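Fiber protein (Snake adenovirus 1, PDB 4UMI) forms the trimeric spikes at the capsid vertices, whose head domain, the part described, probably mediates initial attachment of the virion to a host-cell receptor. Local coordinates at residues L105-E110 against S153-S158; T135-S140 against S199-Y204; G146-P151 against G184-E189. All blocks are in the same frame, centred on the assembly; numbering follows the deposited sequence. Where two conformers were deposited one is given.

Interaction 1: L105-E110 against S153-S158; sequences LDIAEE and SAELSS
Two carboxylates, those of Glu109 and Glu155, are the flat groups of this contact, and each has an aliphatic group over one face. On the Glu109 carboxylate the CD2 methyl of Leu156 lies over one face, 3.9 Å from Glu109 CD. Its syn edge is turned to Ser153, whose two donors lie slightly out of the carboxylate plane, on the side away from Leu156. Ser153 OG donates to Glu109 OE1 over 2.6 Å, and Ser153 N reaches Glu109 OE2 over 2.8 Å in a nearly straight bond (169°). Gripped at both oxygens, the group is fixed in rotation as well as position; CG anti to the backbone N (chi1 -172°) and an extended chain carry it there from the strand.

The serine is the N-cap of the helix: its OG also accepts from Leu156 N at 3.0 Å, so one hydroxyl links carboxylate and helix end. Ser153 O accepts hydrogen bonds from both Ser157 N and Ser157 OG, which approach from the two sides of the carbonyl plane. The helix N-terminus would probably favour the negative charge of Glu109.

The Glu155 carboxylate is met differently. Ile107 lies over one face, with CD1 3.9 Å from Glu155 CD and CG2 on the same side, while Leu105 CD1 approaches the OE2 end at 3.6 Å. These are van der Waals contacts of methyl groups with a charged group, and no hydrogen bond crosses here.

Helix 154-161 thus lies across strand 101-112, the segment axes 9.7 Å apart at an angle of 117°, and Leu156 reaches past that strand to Ala123 on neighbouring strand 118-128. From the second subunit, Leu96 packs on Glu155 and Pro97 on Ile107, so this strand-helix junction also borders the trimer interface.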
loop_
_atom_site.group_PDB
_atom_site.type_symbol
_atom_site.label_atom_id
_atom_site.label_comp_id
_atom_site.label_asym_id
_atom_site.label_seq_id
_atom_site.Cartn_x
_atom_site.Cartn_y
_atom_site.Cartn_z
ATOM N N LEU A 105 13.083 -9.303 7.500
ATOM C CA LEU A 105 13.531 -9.532 6.123
ATOM C C LEU A 105 13.192 -8.314 5.287
ATOM O O LEU A 105 12.101 -7.802 5.380
ATOM C CB LEU A 105 12.786 -10.717 5.496
ATOM C CG LEU A 105 13.159 -11.100 4.065
ATOM C CD1 LEU A 105 14.536 -11.737 4.006
ATOM C CD2 LEU A 105 12.118 -12.027 3.464
ATOM N N ASP A 106 14.122 -7.894 4.433
ATOM C CA ASP A 106 13.821 -6.879 3.439
ATOM C C ASP A 106 14.778 -7.035 2.285
ATOM O O ASP A 106 15.946 -6.704 2.434
ATOM C CB ASP A 106 13.844 -5.467 4.049
ATOM C CG ASP A 106 13.005 -4.461 3.279
ATOM O OD1 ASP A 106 12.366 -4.864 2.312
ATOM O OD2 ASP A 106 12.931 -3.281 3.698
ATOM N N ILE A 107 14.296 -7.620 1.176
ATOM C CA ILE A 107 15.135 -7.934 0.019
ATOM C C ILE A 107 14.441 -7.446 -1.253
ATOM O O ILE A 107 13.236 -7.290 -1.288
ATOM C CB ILE A 107 15.415 -9.468 -0.107
ATOM C CG1 ILE A 107 14.139 -10.302 -0.296
ATOM C CG2 ILE A 107 16.217 -9.981 1.074
ATOM C CD1 ILE A 107 14.314 -11.785 -0.597
ATOM N N ALA A 108 15.184 -7.224 -2.311
ATOM C CA ALA A 108 14.651 -6.849 -3.593
ATOM C C ALA A 108 15.411 -7.534 -4.690
ATOM O O ALA A 108 16.590 -7.877 -4.531
ATOM C CB ALA A 108 14.686 -5.366 -3.809
ATOM N N GLU A 109 14.759 -7.713 -5.839
ATOM C CA GLU A 109 15.346 -8.476 -6.939
ATOM C C GLU A 109 14.715 -7.997 -8.241
ATOM O O GLU A 109 13.512 -7.706 -8.276
ATOM C CB GLU A 109 15.003 -9.941 -6.678
ATOM C CG GLU A 109 15.636 -10.958 -7.566
ATOM C CD GLU A 109 15.392 -12.329 -6.989
ATOM O OE1 GLU A 109 15.483 -12.507 -5.731
ATOM O OE2 GLU A 109 15.125 -13.229 -7.796
ATOM N N GLU A 110 15.484 -7.987 -9.319
ATOM C CA GLU A 110 15.007 -7.623 -10.640
ATOM C C GLU A 110 14.879 -8.893 -11.457
ATOM O O GLU A 110 15.810 -9.698 -11.475
ATOM C CB GLU A 110 15.999 -6.668 -11.297
ATOM C CG GLU A 110 15.526 -6.106 -12.619
ATOM C CD GLU A 110 14.605 -4.931 -12.465
ATOM O OE1 GLU A 110 14.608 -4.299 -11.389
ATOM O OE2 GLU A 110 13.867 -4.647 -13.431
ATOM N N SER A 153 15.317 -15.991 -7.580
ATOM C CA SER A 153 16.294 -16.557 -6.643
ATOM C C SER A 153 15.674 -17.587 -5.699
ATOM O O SER A 153 14.459 -17.614 -5.485
ATOM C CB SER A 153 16.933 -15.455 -5.811
ATOM O OG SER A 153 16.030 -14.890 -4.881
ATOM N N ALA A 154 16.513 -18.434 -5.104
ATOM C CA ALA A 154 16.034 -19.351 -4.097
ATOM C C ALA A 154 15.402 -18.612 -2.938
ATOM O O ALA A 154 14.417 -19.061 -2.372
ATOM C CB ALA A 154 17.180 -20.196 -3.591
ATOM N N GLU A 155 15.992 -17.481 -2.550
ATOM C CA GLU A 155 15.478 -16.738 -1.403
ATOM C C GLU A 155 14.102 -16.161 -1.691
ATOM O O GLU A 155 13.191 -16.302 -0.870
ATOM C CB GLU A 155 16.439 -15.641 -1.002
ATOM C CG GLU A 155 16.049 -14.974 0.303
ATOM C CD GLU A 155 17.098 -14.015 0.868
ATOM O OE1 GLU A 155 18.096 -13.699 0.199
ATOM O OE2 GLU A 155 16.868 -13.550 1.993
ATOM N N LEU A 156 13.944 -15.531 -2.856
ATOM C CA LEU A 156 12.621 -14.994 -3.211
ATOM C C LEU A 156 11.594 -16.113 -3.372
ATOM O O LEU A 156 10.442 -15.986 -2.929
ATOM C CB LEU A 156 12.703 -14.151 -4.464
ATOM C CG LEU A 156 11.407 -13.463 -4.883
ATOM C CD1 LEU A 156 10.800 -12.589 -3.795
ATOM C CD2 LEU A 156 11.647 -12.641 -6.130
ATOM N N SER A 157 12.037 -17.230 -3.954
ATOM C CA SER A 157 11.171 -18.356 -4.157
ATOM C C SER A 157 10.681 -18.885 -2.815
ATOM O O SER A 157 9.507 -19.191 -2.671
ATOM C CB SER A 157 11.869 -19.461 -4.964
ATOM O OG SER A 157 12.145 -19.037 -6.293
ATOM N N SER A 158 11.581 -18.994 -1.821
ATOM C CA SER A 158 11.220 -19.418 -0.475
ATOM C C SER A 158 10.157 -18.499 0.126
ATOM O O SER A 158 9.166 -18.949 0.683
ATOM C CB SER A 158 12.474 -19.441 0.419
ATOM O OG SER A 158 12.182 -19.850 1.750
#

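Interaction 2: T135-S140 against S199-Y204; sequences TLFAYS and SGSSFY
Thr135 and Phe203 run alongside each other off the same face of the sheet, as a non-hydrogen-bonded pair of antiparallel strands, and Thr135 OG1 comes within 3.3 Å of Phe203 CB. The threonine rotamer divides its branches: OG1 sits beside its own backbone N (chi1 -54°), facing Phe203, while CG2, anti to that N, lies against the face of the Phe137 ring, 3.5 Å above its plane and displaced from the ring centre. The same CG2 is 4.1 Å from Ser201 CB, which also touches Phe137 CD2 at 3.7 Å, so methyl, methylene and ring form one small apolar patch. Phe203 takes the other course: with CG between backbone N and carbonyl carbon (chi1 64°), its ring leads away from Thr135 and is met by Lys133 in a cation-pi contact. At the far end Ser199 CB approaches the edge of the Tyr139 ring at 4.3 Å.

Leu136 with Ser202 and Ala138 with Gly200 are the hydrogen-bonded pairs, joined by four N-H...O bonds of 2.8 to 3.0 Å. Their side chains occupy the other face, where Leu136 and Ala138 pack on strand 168-172 of the second sheet and Ser202 OG bonds to Leu169 O.

The two faces therefore differ in chemistry. The Leu136-Ala138 face closes the interior between the sheets, whereas the face of Thr135, Phe137 and Phe203 serves the trimer: Ser199 OG bonds to Phe203 N of the second subunit, and Phe137 receives Lys133 of that subunit in a cation-pi contact. Because backbone bonds carry the strand pairing, some side chains of this face are available for contacts with the second subunit.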
loop_
_atom_site.group_PDB
_atom_site.type_symbol
_atom_site.label_atom_id
_atom_site.label_comp_id
_atom_site.label_asym_id
_atom_site.label_seq_id
_atom_site.Cartn_x
_atom_site.Cartn_y
_atom_site.Cartn_z
ATOM N N THR A 135 5.010 -9.006 3.102
ATOM C CA THR A 135 4.548 -8.162 1.999
ATOM C C THR A 135 5.415 -8.330 0.764
ATOM O O THR A 135 6.644 -8.267 0.839
ATOM C CB THR A 135 4.554 -6.678 2.394
ATOM O OG1 THR A 135 3.805 -6.474 3.600
ATOM C CG2 THR A 135 3.971 -5.798 1.313
ATOM N N LEU A 136 4.748 -8.545 -0.366
ATOM C CA LEU A 136 5.370 -8.523 -1.678
ATOM C C LEU A 136 5.035 -7.187 -2.368
ATOM O O LEU A 136 3.852 -6.893 -2.533
ATOM C CB LEU A 136 4.862 -9.677 -2.524
ATOM C CG LEU A 136 5.485 -9.793 -3.904
ATOM C CD1 LEU A 136 6.955 -10.196 -3.835
ATOM C CD2 LEU A 136 4.704 -10.785 -4.769
ATOM N N PHE A 137 6.039 -6.440 -2.779
ATOM C CA PHE A 137 5.877 -5.242 -3.554
ATOM C C PHE A 137 6.349 -5.561 -4.969
ATOM O O PHE A 137 7.342 -6.252 -5.160
ATOM C CB PHE A 137 6.731 -4.099 -2.992
ATOM C CG PHE A 137 6.404 -3.678 -1.602
ATOM C CD1 PHE A 137 7.033 -4.228 -0.487
ATOM C CD2 PHE A 137 5.519 -2.635 -1.401
ATOM C CE1 PHE A 137 6.729 -3.719 0.771
ATOM C CE2 PHE A 137 5.219 -2.165 -0.148
ATOM C CZ PHE A 137 5.809 -2.714 0.945
ATOM N N ALA A 138 5.590 -5.072 -5.949
ATOM C CA ALA A 138 5.940 -5.315 -7.349
ATOM C C ALA A 138 5.843 -4.027 -8.161
ATOM O O ALA A 138 4.891 -3.264 -7.980
ATOM C CB ALA A 138 4.984 -6.321 -7.961
ATOM N N TYR A 139 6.793 -3.807 -9.059
ATOM C CA TYR A 139 6.782 -2.635 -9.931
ATOM C C TYR A 139 7.318 -2.990 -11.298
ATOM O O TYR A 139 8.307 -3.711 -11.415
ATOM C CB TYR A 139 7.689 -1.514 -9.356
ATOM C CG TYR A 139 7.953 -0.407 -10.363
ATOM C CD1 TYR A 139 6.982 0.523 -10.664
ATOM C CD2 TYR A 139 9.146 -0.336 -11.072
ATOM C CE1 TYR A 139 7.157 1.485 -11.642
ATOM C CE2 TYR A 139 9.335 0.622 -12.037
ATOM C CZ TYR A 139 8.345 1.532 -12.317
ATOM O OH TYR A 139 8.494 2.488 -13.290
ATOM N N SER A 140 6.659 -2.498 -12.356
ATOM C CA SER A 140 7.295 -2.499 -13.663
ATOM C C SER A 140 6.919 -1.195 -14.366
ATOM O O SER A 140 5.768 -0.801 -14.320
ATOM C CB SER A 140 6.800 -3.663 -14.510
ATOM O OG SER A 140 7.373 -3.638 -15.802
ATOM N N SER A 199 2.612 -0.043 -9.918
ATOM C CA SER A 199 3.069 -0.629 -8.673
ATOM C C SER A 199 1.928 -1.200 -7.881
ATOM O O SER A 199 0.783 -0.798 -8.048
ATOM C CB SER A 199 3.821 0.397 -7.819
ATOM O OG SER A 199 3.002 1.431 -7.312
ATOM N N GLY A 200 2.230 -2.184 -7.045
ATOM C CA GLY A 200 1.247 -2.748 -6.165
ATOM C C GLY A 200 1.889 -3.557 -5.053
ATOM O O GLY A 200 3.088 -3.842 -5.139
ATOM N N SER A 201 1.091 -3.974 -4.087
ATOM C CA SER A 201 1.589 -4.820 -3.031
ATOM C C SER A 201 0.560 -5.788 -2.573
ATOM O O SER A 201 -0.657 -5.544 -2.707
ATOM C CB SER A 201 2.133 -4.031 -1.867
ATOM O OG SER A 201 1.152 -3.260 -1.290
ATOM N N SER A 202 1.012 -6.905 -2.019
ATOM C CA SER A 202 0.146 -7.947 -1.507
ATOM C C SER A 202 0.761 -8.445 -0.220
ATOM O O SER A 202 1.950 -8.739 -0.234
ATOM C CB SER A 202 0.096 -9.087 -2.535
ATOM O OG SER A 202 -0.669 -10.214 -2.115
ATOM N N PHE A 203 -0.015 -8.570 0.841
ATOM C CA PHE A 203 0.530 -9.060 2.106
ATOM C C PHE A 203 -0.370 -10.112 2.716
ATOM O O PHE A 203 -1.550 -10.215 2.409
ATOM C CB PHE A 203 0.860 -7.928 3.104
ATOM C CG PHE A 203 -0.323 -7.122 3.573
ATOM C CD1 PHE A 203 -1.084 -7.532 4.644
ATOM C CD2 PHE A 203 -0.676 -5.940 2.928
ATOM C CE1 PHE A 203 -2.171 -6.790 5.072
ATOM C CE2 PHE A 203 -1.730 -5.202 3.372
ATOM C CZ PHE A 203 -2.478 -5.623 4.429
ATOM N N TYR A 204 0.204 -10.881 3.629
ATOM C CA TYR A 204 -0.590 -11.686 4.539
ATOM C C TYR A 204 -0.058 -11.448 5.941
ATOM O O TYR A 204 1.100 -11.118 6.154
ATOM C CB TYR A 204 -0.741 -13.151 4.229
ATOM C CG TYR A 204 0.506 -13.946 4.382
ATOM C CD1 TYR A 204 1.466 -14.033 3.371
ATOM C CD2 TYR A 204 0.709 -14.732 5.486
ATOM C CE1 TYR A 204 2.604 -14.831 3.484
ATOM C CE2 TYR A 204 1.812 -15.545 5.591
ATOM C CZ TYR A 204 2.771 -15.591 4.605
ATOM O OH TYR A 204 3.891 -16.422 4.702
#

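Interaction 3: G146-P151 against G184-E189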
loop_
_atom_site.group_PDB
_atom_site.type_symbol
_atom_site.label_atom_id
_atom_site.label_comp_id
_atom_site.label_asym_id
_atom_site.label_seq_id
_atom_site.Cartn_x
_atom_site.Cartn_y
_atom_site.Cartn_z
ATOM N N GLY A 146 0.712 -10.249 -21.528
ATOM C CA GLY A 146 0.430 -11.644 -21.189
ATOM C C GLY A 146 1.144 -11.927 -19.879
ATOM O O GLY A 146 1.765 -11.050 -19.291
ATOM N N PRO A 147 1.057 -13.161 -19.382
ATOM C CA PRO A 147 1.694 -13.488 -18.102
ATOM C C PRO A 147 3.194 -13.232 -18.139
ATOM O O PRO A 147 3.854 -13.420 -19.147
ATOM C CB PRO A 147 1.348 -14.975 -17.920
ATOM C CG PRO A 147 0.113 -15.169 -18.746
ATOM C CD PRO A 147 0.314 -14.296 -19.926
ATOM N N PHE A 148 3.726 -12.782 -17.011
ATOM C CA PHE A 148 5.147 -12.555 -16.853
ATOM C C PHE A 148 5.773 -13.761 -16.151
ATOM O O PHE A 148 5.343 -14.124 -15.074
ATOM C CB PHE A 148 5.373 -11.297 -16.014
ATOM C CG PHE A 148 6.812 -11.008 -15.749
ATOM C CD1 PHE A 148 7.597 -10.407 -16.715
ATOM C CD2 PHE A 148 7.385 -11.362 -14.548
ATOM C CE1 PHE A 148 8.927 -10.139 -16.473
ATOM C CE2 PHE A 148 8.733 -11.117 -14.324
ATOM C CZ PHE A 148 9.490 -10.488 -15.275
ATOM N N LYS A 149 6.765 -14.385 -16.792
ATOM C CA LYS A 149 7.440 -15.536 -16.252
ATOM C C LYS A 149 8.933 -15.309 -16.283
ATOM O O LYS A 149 9.495 -14.922 -17.306
ATOM C CB LYS A 149 7.107 -16.748 -17.100
ATOM C CG LYS A 149 5.713 -17.253 -16.894
ATOM C CD LYS A 149 5.407 -18.491 -17.732
ATOM C CE LYS A 149 5.269 -19.763 -16.896
ATOM N NZ LYS A 149 3.963 -19.877 -16.169
ATOM N N ALA A 150 9.578 -15.566 -15.158
ATOM C CA ALA A 150 11.025 -15.390 -15.082
ATOM C C ALA A 150 11.600 -16.128 -13.876
ATOM O O ALA A 150 10.911 -16.363 -12.890
ATOM C CB ALA A 150 11.360 -13.933 -14.990
ATOM N N PRO A 151 12.860 -16.564 -13.995
ATOM C CA PRO A 151 13.523 -17.212 -12.888
ATOM C C PRO A 151 13.692 -16.296 -11.701
ATOM O O PRO A 151 14.026 -15.121 -11.876
ATOM C CB PRO A 151 14.905 -17.561 -13.457
ATOM C CG PRO A 151 14.818 -17.385 -14.920
ATOM C CD PRO A 151 13.732 -16.405 -15.171
ATOM N N GLY A 184 11.346 -22.516 -8.882
ATOM C CA GLY A 184 12.187 -21.355 -9.030
ATOM C C GLY A 184 11.797 -20.409 -10.163
ATOM O O GLY A 184 12.572 -19.529 -10.524
ATOM N N ILE A 185 10.641 -20.634 -10.793
ATOM C CA ILE A 185 10.152 -19.745 -11.863
ATOM C C ILE A 185 8.951 -18.965 -11.318
ATOM O O ILE A 185 7.980 -19.574 -10.887
ATOM C CB ILE A 185 9.698 -20.527 -13.111
ATOM C CG1 ILE A 185 10.839 -21.410 -13.636
ATOM C CG2 ILE A 185 9.158 -19.566 -14.162
ATOM C CD1 ILE A 185 12.056 -20.654 -14.101
ATOM N N LEU A 186 9.049 -17.633 -11.286
ATOM C CA LEU A 186 7.926 -16.796 -10.879
ATOM C C LEU A 186 6.980 -16.630 -12.053
ATOM O O LEU A 186 7.444 -16.356 -13.167
ATOM C CB LEU A 186 8.483 -15.466 -10.407
ATOM C CG LEU A 186 7.458 -14.420 -10.000
ATOM C CD1 LEU A 186 8.024 -13.529 -8.912
ATOM C CD2 LEU A 186 6.980 -13.569 -11.159
ATOM N N THR A 187 5.687 -16.750 -11.790
ATOM C CA THR A 187 4.663 -16.387 -12.740
ATOM C C THR A 187 3.764 -15.299 -12.161
ATOM O O THR A 187 3.351 -15.431 -11.016
ATOM C CB THR A 187 3.783 -17.577 -13.145
ATOM O OG1 THR A 187 4.588 -18.574 -13.782
ATOM C CG2 THR A 187 2.663 -17.165 -14.125
ATOM N N LEU A 188 3.502 -14.254 -12.964
ATOM C CA LEU A 188 2.510 -13.243 -12.611
ATOM C C LEU A 188 1.461 -13.351 -13.706
ATOM O O LEU A 188 1.724 -12.990 -14.862
ATOM C CB LEU A 188 3.141 -11.849 -12.586
ATOM C CG LEU A 188 2.088 -10.696 -12.549
ATOM C CD1 LEU A 188 1.225 -10.654 -11.320
ATOM C CD2 LEU A 188 2.702 -9.376 -12.863
ATOM N N GLU A 189 0.290 -13.829 -13.326
ATOM C CA GLU A 189 -0.849 -13.910 -14.252
ATOM C C GLU A 189 -1.682 -12.662 -14.090
ATOM O O GLU A 189 -1.787 -12.192 -12.978
ATOM C CB GLU A 189 -1.714 -15.130 -13.899
ATOM C CG GLU A 189 -1.003 -16.443 -14.024
ATOM C CD GLU A 189 -1.921 -17.599 -14.254
ATOM O OE1 GLU A 189 -3.135 -17.547 -13.871
ATOM O OE2 GLU A 189 -1.403 -18.575 -14.833
#
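Phe148 and Leu186 meet on the inward face of an antiparallel strand pair, 148-151 with 185-190, at the margin of one sheet of the head's beta-sandwich. Together with Lys149 they lose the most surface to the contact. The register is fixed by two hydrogen-bonded pairs, Phe148 with Leu188 and Ala150 with Leu186, whose four N...O distances run from 2.8 to 3.0 Å.

Leu186 CD2 approaches the Phe148 ring at its edge, near the ring plane, 4.1 Å from CD2. With CG anti to the backbone N (chi1 178°), the ring extends off the sheet toward Leu111 and Phe119 of the opposing sheet; Phe148 CB packs 4.1 Å from Leu188 CB on the same face. Leu186 likewise reaches Leu111 and Phe121, so this face belongs to the sandwich interior.

Lys149, exposed on the opposite face, folds back on its neighbour. Beside it Thr187, its non-hydrogen-bonded partner, points the same way, and the lysine chain bends at chi3 (110°) and chi4 (77°) instead of running out straight. The aliphatic part therefore curls around the threonine hydroxyl, with CG 3.6 Å from Thr187 OG1, and Lys149 NZ returns to hydrogen-bond that same OG1 at 2.8 Å.

Overall arrangement
Interaction 2 is the most buried, its centre about 5 Å from that of the chain; interaction 1 is partly buried with no exposed touching residue, while interaction 3 counts four exposed residues, Lys149 among them. Interactions 1 and 2 both involve the sheet of strands 101-112 and 198-206 and both border the second subunit, interaction 2 the third as well; interaction 3 belongs to the other sheet and is touched by no other chain. Pairing of main chains governs interactions 2 and 3, whereas interaction 1 relies on a carboxylate held at a helix N-terminus. Interactions 1 and 3 meet, Ser157 OG lying 3.6 Å from Gly184 CA, as strand 148-151 leads into helix 154-161; interaction 2 touches neither.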